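Local coordinates for protein PA_0080 (Pseudomonas aeruginosa, PDB 3ZHN) that is the type VI secretion lipoprotein TssJ1, which, as in related systems, probably holds the secretion machinery at the outer membrane, at residues A70-L75 / A126-V131; R57-K62 / G85-Q90. One frame throughout, in Å; residues are numbered along the deposited sequence.

Contact 1 (A70-L75 / A126-V131); sequences ADYFAL and ATWRQV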
loop_
_atom_site.group_PDB
_atom_site.type_symbol
_atom_site.label_atom_id
_atom_site.label_comp_id
_atom_site.label_asym_id
_atom_site.label_seq_id
_atom_site.Cartn_x
_atom_site.Cartn_y
_atom_site.Cartn_z
ATOM N N ALA A 70 4.359 11.494 8.151
ATOM C CA ALA A 70 5.776 11.424 7.806
ATOM C C ALA A 70 5.996 11.891 6.371
ATOM O O ALA A 70 5.171 11.715 5.505
ATOM C CB ALA A 70 6.232 10.023 7.933
ATOM N N ASP A 71 7.168 12.440 6.110
ATOM C CA ASP A 71 7.599 12.739 4.744
ATOM C C ASP A 71 7.897 11.427 3.973
ATOM O O ASP A 71 8.300 10.375 4.514
ATOM C CB ASP A 71 8.902 13.552 4.784
ATOM C CG ASP A 71 8.674 14.994 5.159
ATOM O OD1 ASP A 71 7.559 15.451 5.504
ATOM O OD2 ASP A 71 9.658 15.747 5.231
ATOM N N TYR A 72 7.763 11.537 2.661
ATOM C CA TYR A 72 8.049 10.458 1.756
ATOM C C TYR A 72 9.438 9.822 1.958
ATOM O O TYR A 72 9.507 8.610 2.100
ATOM C CB TYR A 72 7.924 10.922 0.315
ATOM C CG TYR A 72 8.198 9.840 -0.676
ATOM C CD1 TYR A 72 9.474 9.568 -1.057
ATOM C CD2 TYR A 72 7.127 9.096 -1.213
ATOM C CE1 TYR A 72 9.753 8.548 -1.981
ATOM C CE2 TYR A 72 7.356 8.078 -2.084
ATOM C CZ TYR A 72 8.679 7.801 -2.499
ATOM O OH TYR A 72 8.970 6.763 -3.369
ATOM N N PHE A 73 10.508 10.611 1.939
ATOM C CA PHE A 73 11.819 10.030 2.079
ATOM C C PHE A 73 12.003 9.292 3.437
ATOM O O PHE A 73 12.715 8.280 3.556
ATOM C CB PHE A 73 12.948 11.060 1.939
ATOM C CG PHE A 73 13.223 11.504 0.518
ATOM C CD1 PHE A 73 13.466 10.606 -0.476
ATOM C CD2 PHE A 73 13.323 12.885 0.222
ATOM C CE1 PHE A 73 13.773 11.061 -1.764
ATOM C CE2 PHE A 73 13.624 13.341 -1.039
ATOM C CZ PHE A 73 13.880 12.417 -2.020
ATOM N N ALA A 74 11.333 9.807 4.457
ATOM C CA ALA A 74 11.445 9.234 5.797
ATOM C C ALA A 74 10.791 7.823 5.775
ATOM O O ALA A 74 11.300 6.893 6.352
ATOM C CB ALA A 74 10.779 10.172 6.834
ATOM N N LEU A 75 9.660 7.684 5.092
ATOM C CA LEU A 75 8.940 6.403 5.014
ATOM C C LEU A 75 9.638 5.386 4.120
ATOM O O LEU A 75 9.437 4.144 4.289
ATOM C CB LEU A 75 7.511 6.617 4.458
ATOM C CG LEU A 75 6.580 7.267 5.449
ATOM C CD1 LEU A 75 5.204 7.484 4.861
ATOM C CD2 LEU A 75 6.499 6.510 6.785
ATOM N N ALA A 126 -0.219 13.303 -6.851
ATOM C CA ALA A 126 -0.594 11.927 -6.642
ATOM C C ALA A 126 -1.223 11.681 -5.275
ATOM O O ALA A 126 -0.820 12.288 -4.278
ATOM C CB ALA A 126 0.636 11.011 -6.818
ATOM N N THR A 127 -2.134 10.703 -5.219
ATOM C CA THR A 127 -2.513 10.081 -3.926
ATOM C C THR A 127 -1.595 8.886 -3.758
ATOM O O THR A 127 -1.849 7.731 -4.096
ATOM C CB THR A 127 -3.969 9.703 -3.952
ATOM O OG1 THR A 127 -4.741 10.860 -4.283
ATOM C CG2 THR A 127 -4.471 9.205 -2.624
ATOM N N TRP A 128 -0.451 9.204 -3.172
ATOM C CA TRP A 128 0.639 8.267 -3.034
ATOM C C TRP A 128 0.726 7.521 -1.715
ATOM O O TRP A 128 1.530 6.595 -1.595
ATOM C CB TRP A 128 2.007 8.920 -3.299
ATOM C CG TRP A 128 2.279 10.081 -2.375
ATOM C CD1 TRP A 128 2.086 11.418 -2.670
ATOM C CD2 TRP A 128 2.957 10.059 -1.121
ATOM N NE1 TRP A 128 2.556 12.202 -1.634
ATOM C CE2 TRP A 128 3.084 11.400 -0.670
ATOM C CE3 TRP A 128 3.429 9.013 -0.284
ATOM C CZ2 TRP A 128 3.681 11.720 0.572
ATOM C CZ3 TRP A 128 4.013 9.327 0.919
ATOM C CH2 TRP A 128 4.138 10.676 1.339
ATOM N N ARG A 129 -0.131 7.878 -0.764
ATOM C CA ARG A 129 -0.187 7.229 0.492
ATOM C C ARG A 129 -1.646 6.902 0.829
ATOM O O ARG A 129 -2.525 7.726 0.625
ATOM C CB ARG A 129 0.426 8.124 1.588
ATOM C CG ARG A 129 0.327 7.540 2.988
ATOM C CD ARG A 129 1.179 8.248 4.028
ATOM N NE ARG A 129 0.889 9.658 3.954
ATOM C CZ ARG A 129 1.726 10.613 4.366
ATOM N NH1 ARG A 129 2.775 10.304 5.086
ATOM N NH2 ARG A 129 1.499 11.858 3.982
ATOM N N GLN A 130 -1.870 5.719 1.417
ATOM C CA GLN A 130 -3.127 5.311 1.968
ATOM C C GLN A 130 -2.908 4.553 3.265
ATOM O O GLN A 130 -1.870 3.929 3.421
ATOM C CB GLN A 130 -3.910 4.413 1.017
ATOM C CG GLN A 130 -4.379 5.009 -0.302
ATOM C CD GLN A 130 -5.507 5.954 -0.174
ATOM O OE1 GLN A 130 -5.896 6.327 0.878
ATOM N NE2 GLN A 130 -6.053 6.338 -1.287
ATOM N N VAL A 131 -3.858 4.671 4.202
ATOM C CA VAL A 131 -3.855 3.830 5.383
ATOM C C VAL A 131 -5.207 3.201 5.547
ATOM O O VAL A 131 -6.208 3.791 5.110
ATOM C CB VAL A 131 -3.626 4.644 6.710
ATOM C CG1 VAL A 131 -2.278 5.264 6.748
ATOM C CG2 VAL A 131 -4.737 5.720 6.978
#

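Contact 2 (R57-K62 / G85-Q90); sequences RLYELK and GDLVEQ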
loop_
_atom_site.group_PDB
_atom_site.type_symbol
_atom_site.label_atom_id
_atom_site.label_comp_id
_atom_site.label_asym_id
_atom_site.label_seq_id
_atom_site.Cartn_x
_atom_site.Cartn_y
_atom_site.Cartn_z
ATOM N N ARG A 57 5.135 -0.033 -1.652
ATOM C CA ARG A 57 5.513 -0.546 -0.344
ATOM C C ARG A 57 4.234 -0.676 0.505
ATOM O O ARG A 57 3.424 0.231 0.563
ATOM C CB ARG A 57 6.517 0.429 0.288
ATOM N N LEU A 58 4.092 -1.843 1.119
ATOM C CA LEU A 58 3.082 -2.174 2.070
ATOM C C LEU A 58 3.674 -2.206 3.448
ATOM O O LEU A 58 4.756 -2.784 3.653
ATOM C CB LEU A 58 2.489 -3.521 1.723
ATOM C CG LEU A 58 1.469 -4.197 2.622
ATOM C CD1 LEU A 58 0.809 -5.294 1.873
ATOM C CD2 LEU A 58 1.962 -4.781 3.896
ATOM N N TYR A 59 3.012 -1.584 4.423
ATOM C CA TYR A 59 3.478 -1.500 5.809
ATOM C C TYR A 59 2.412 -2.104 6.755
ATOM O O TYR A 59 1.202 -1.752 6.673
ATOM C CB TYR A 59 3.690 -0.031 6.210
ATOM C CG TYR A 59 4.622 0.744 5.355
ATOM C CD1 TYR A 59 4.276 1.176 4.066
ATOM C CD2 TYR A 59 5.870 1.070 5.806
ATOM C CE1 TYR A 59 5.146 1.936 3.338
ATOM C CE2 TYR A 59 6.741 1.835 5.074
ATOM C CZ TYR A 59 6.409 2.240 3.801
ATOM O OH TYR A 59 7.284 3.007 3.003
ATOM N N GLU A 60 2.841 -3.051 7.580
ATOM C CA GLU A 60 2.011 -3.510 8.671
ATOM C C GLU A 60 2.354 -2.633 9.876
ATOM O O GLU A 60 3.535 -2.503 10.261
ATOM C CB GLU A 60 2.265 -4.988 8.964
ATOM C CG GLU A 60 1.836 -5.919 7.900
ATOM C CD GLU A 60 1.780 -7.381 8.404
ATOM O OE1 GLU A 60 1.707 -7.643 9.652
ATOM O OE2 GLU A 60 1.802 -8.252 7.540
ATOM N N LEU A 61 1.317 -2.041 10.459
ATOM C CA LEU A 61 1.405 -0.996 11.496
ATOM C C LEU A 61 0.613 -1.339 12.762
ATOM O O LEU A 61 -0.519 -1.802 12.648
ATOM C CB LEU A 61 0.963 0.332 10.922
ATOM C CG LEU A 61 1.744 0.881 9.695
ATOM C CD1 LEU A 61 0.955 2.007 9.055
ATOM C CD2 LEU A 61 3.120 1.393 10.082
ATOM N N LYS A 62 1.191 -1.036 13.924
ATOM C CA LYS A 62 0.442 -1.059 15.157
ATOM C C LYS A 62 -0.390 0.221 15.386
ATOM O O LYS A 62 -1.422 0.191 16.005
ATOM C CB LYS A 62 1.369 -1.244 16.355
ATOM C CG LYS A 62 2.233 -2.452 16.268
ATOM C CD LYS A 62 3.005 -2.663 17.592
ATOM C CE LYS A 62 4.008 -3.771 17.506
ATOM N NZ LYS A 62 4.728 -3.871 18.808
ATOM N N GLY A 85 8.528 1.524 16.985
ATOM C CA GLY A 85 7.673 0.405 17.409
ATOM C C GLY A 85 6.388 0.232 16.664
ATOM O O GLY A 85 5.779 -0.834 16.718
ATOM N N ASP A 86 5.935 1.308 16.017
ATOM C CA ASP A 86 4.680 1.277 15.225
ATOM C C ASP A 86 4.860 0.287 14.043
ATOM O O ASP A 86 3.890 -0.192 13.527
ATOM C CB ASP A 86 4.364 2.652 14.585
ATOM C CG ASP A 86 3.908 3.759 15.589
ATOM O OD1 ASP A 86 3.696 3.461 16.813
ATOM O OD2 ASP A 86 3.803 4.954 15.105
ATOM N N LEU A 87 6.088 0.065 13.596
ATOM C CA LEU A 87 6.338 -0.661 12.340
ATOM C C LEU A 87 6.586 -2.135 12.608
ATOM O O LEU A 87 7.525 -2.470 13.288
ATOM C CB LEU A 87 7.511 -0.091 11.598
ATOM C CG LEU A 87 7.827 -0.732 10.250
ATOM C CD1 LEU A 87 6.617 -0.722 9.305
ATOM C CD2 LEU A 87 9.078 -0.033 9.671
ATOM N N VAL A 88 5.703 -2.985 12.083
ATOM C CA VAL A 88 5.765 -4.428 12.211
ATOM C C VAL A 88 6.574 -5.052 11.013
ATOM O O VAL A 88 7.423 -5.868 11.206
ATOM C CB VAL A 88 4.370 -5.053 12.362
ATOM C CG1 VAL A 88 4.453 -6.530 12.421
ATOM C CG2 VAL A 88 3.691 -4.546 13.636
ATOM N N GLU A 89 6.278 -4.620 9.790
ATOM C CA GLU A 89 6.853 -5.190 8.610
ATOM C C GLU A 89 6.694 -4.214 7.469
ATOM O O GLU A 89 5.692 -3.456 7.404
ATOM C CB GLU A 89 6.167 -6.531 8.279
ATOM C CG GLU A 89 6.587 -7.183 7.019
ATOM C CD GLU A 89 5.815 -8.467 6.721
ATOM O OE1 GLU A 89 5.293 -9.119 7.673
ATOM O OE2 GLU A 89 5.751 -8.831 5.536
ATOM N N GLN A 90 7.641 -4.253 6.555
ATOM C CA GLN A 90 7.521 -3.539 5.291
ATOM C C GLN A 90 7.811 -4.453 4.072
ATOM O O GLN A 90 8.838 -5.121 4.081
ATOM C CB GLN A 90 8.600 -2.509 5.170
ATOM C CG GLN A 90 8.777 -1.483 6.163
ATOM C CD GLN A 90 10.120 -0.842 5.883
ATOM O OE1 GLN A 90 11.130 -1.127 6.592
ATOM N NE2 GLN A 90 10.166 -0.038 4.832
#

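Contact 1 (A70-L75 / A126-V131)
The indole of W128 has Y72 on one face and its own neighbour R129 on the other. From the Y72 side comes a ring edge: CD2 of Y72 stands 3.8 Å from CZ3 of W128, toward the rim of the six-membered ring, and with the planes at 73° and the centroids 5.4 Å apart the pair is a T-shaped (edge-to-face) stack. CB of R129 packs against the opposite face. The R129 chain then bends at chi3 (52°), and CH2 of W128 lies 3.8 Å from the guanidinium plane, over its centre.

At the guanidinium edge, NH1 of R129 donates to the carbonyl O of A70 at 2.8 Å. The bond runs in the carbonyl plane to a lone pair, although the N-H...O angle of 149° is not fully straight. NH1 also makes a weak hydrogen bond to F67 O, so one nitrogen reaches both helix 65-69, weakly, and the loop leading into helix 72-77. From the helix, CD1 of L75 comes within 3.7 Å of R129 NH1, its side chain crossing that of the arginine at about a right angle.

The helical excursion packs over the antiparallel sheet, here beside its outermost strand 129-133, and V117 of the adjacent strand 113-118 touches Y72, L75 and W128 alike. L123 closes in on both aromatic rings, while L75 also reaches F67 of helix 65-69 and L83 of helix 79-83.

Contact 2 (R57-K62 / G85-Q90)
Different first torsions bring E60 and E89 together: CG of E60 is anti to its carbonyl carbon (chi1 -67°), whereas CG of E89 is anti to its backbone N (175°). Both chains then run extended, side by side and pointing the same way, leaving OE2 of E60 3.6 Å from OE1 of E89. The closeness of like charges might raise the proton affinity of one carboxylate, though R105 also touches E60. OE1 of E60 is hydrogen-bonded to T111 OG1.

On the other face of the sheet, CD1 of L87 reaches the edge of the Y59 ring, 4.0 Å from CD2 of Y59, and also approaches CD2 of L61. CG of Q90 meets the same Y59 ring carbon, with the Q90 amide only 15° from the ring plane.

The backbones pair antiparallel: E60 N donates to E89 O at 2.9 Å and K62 N to D86 O at 2.9 Å. Between these bonds, E60 O accepts a bond from V88 N at 2.9 Å and a weak one from E89 N at 3.5 Å. V88 and E89 thus both face E60, the arrangement of a classic beta bulge, here in 87-95, one of the two outermost strands of the antiparallel sheet.

In the fold
After strand 31-39, the chain runs through strand 54-61, which supplies 57-62, then passes through the helices 65-69, 72-77 and 79-83 before returning as strand 87-95. Contact 2 closes this largely helical loop. Contact 1 starts within it, at 70-75, and closes a longer loop whose strands include 100-107 and 113-118, so the two contacts cross along the sequence. Contact 2 pairs strands 54-61 and 87-95 at the base of the helical excursion, 87-95 being an outermost strand; contact 1 packs the excursion against the region of the other outermost strand, 129-133. Their centres are 13 Å apart, and a probable hydrogen bond of 2.8 Å between Y59 OH and L75 O joins them directly.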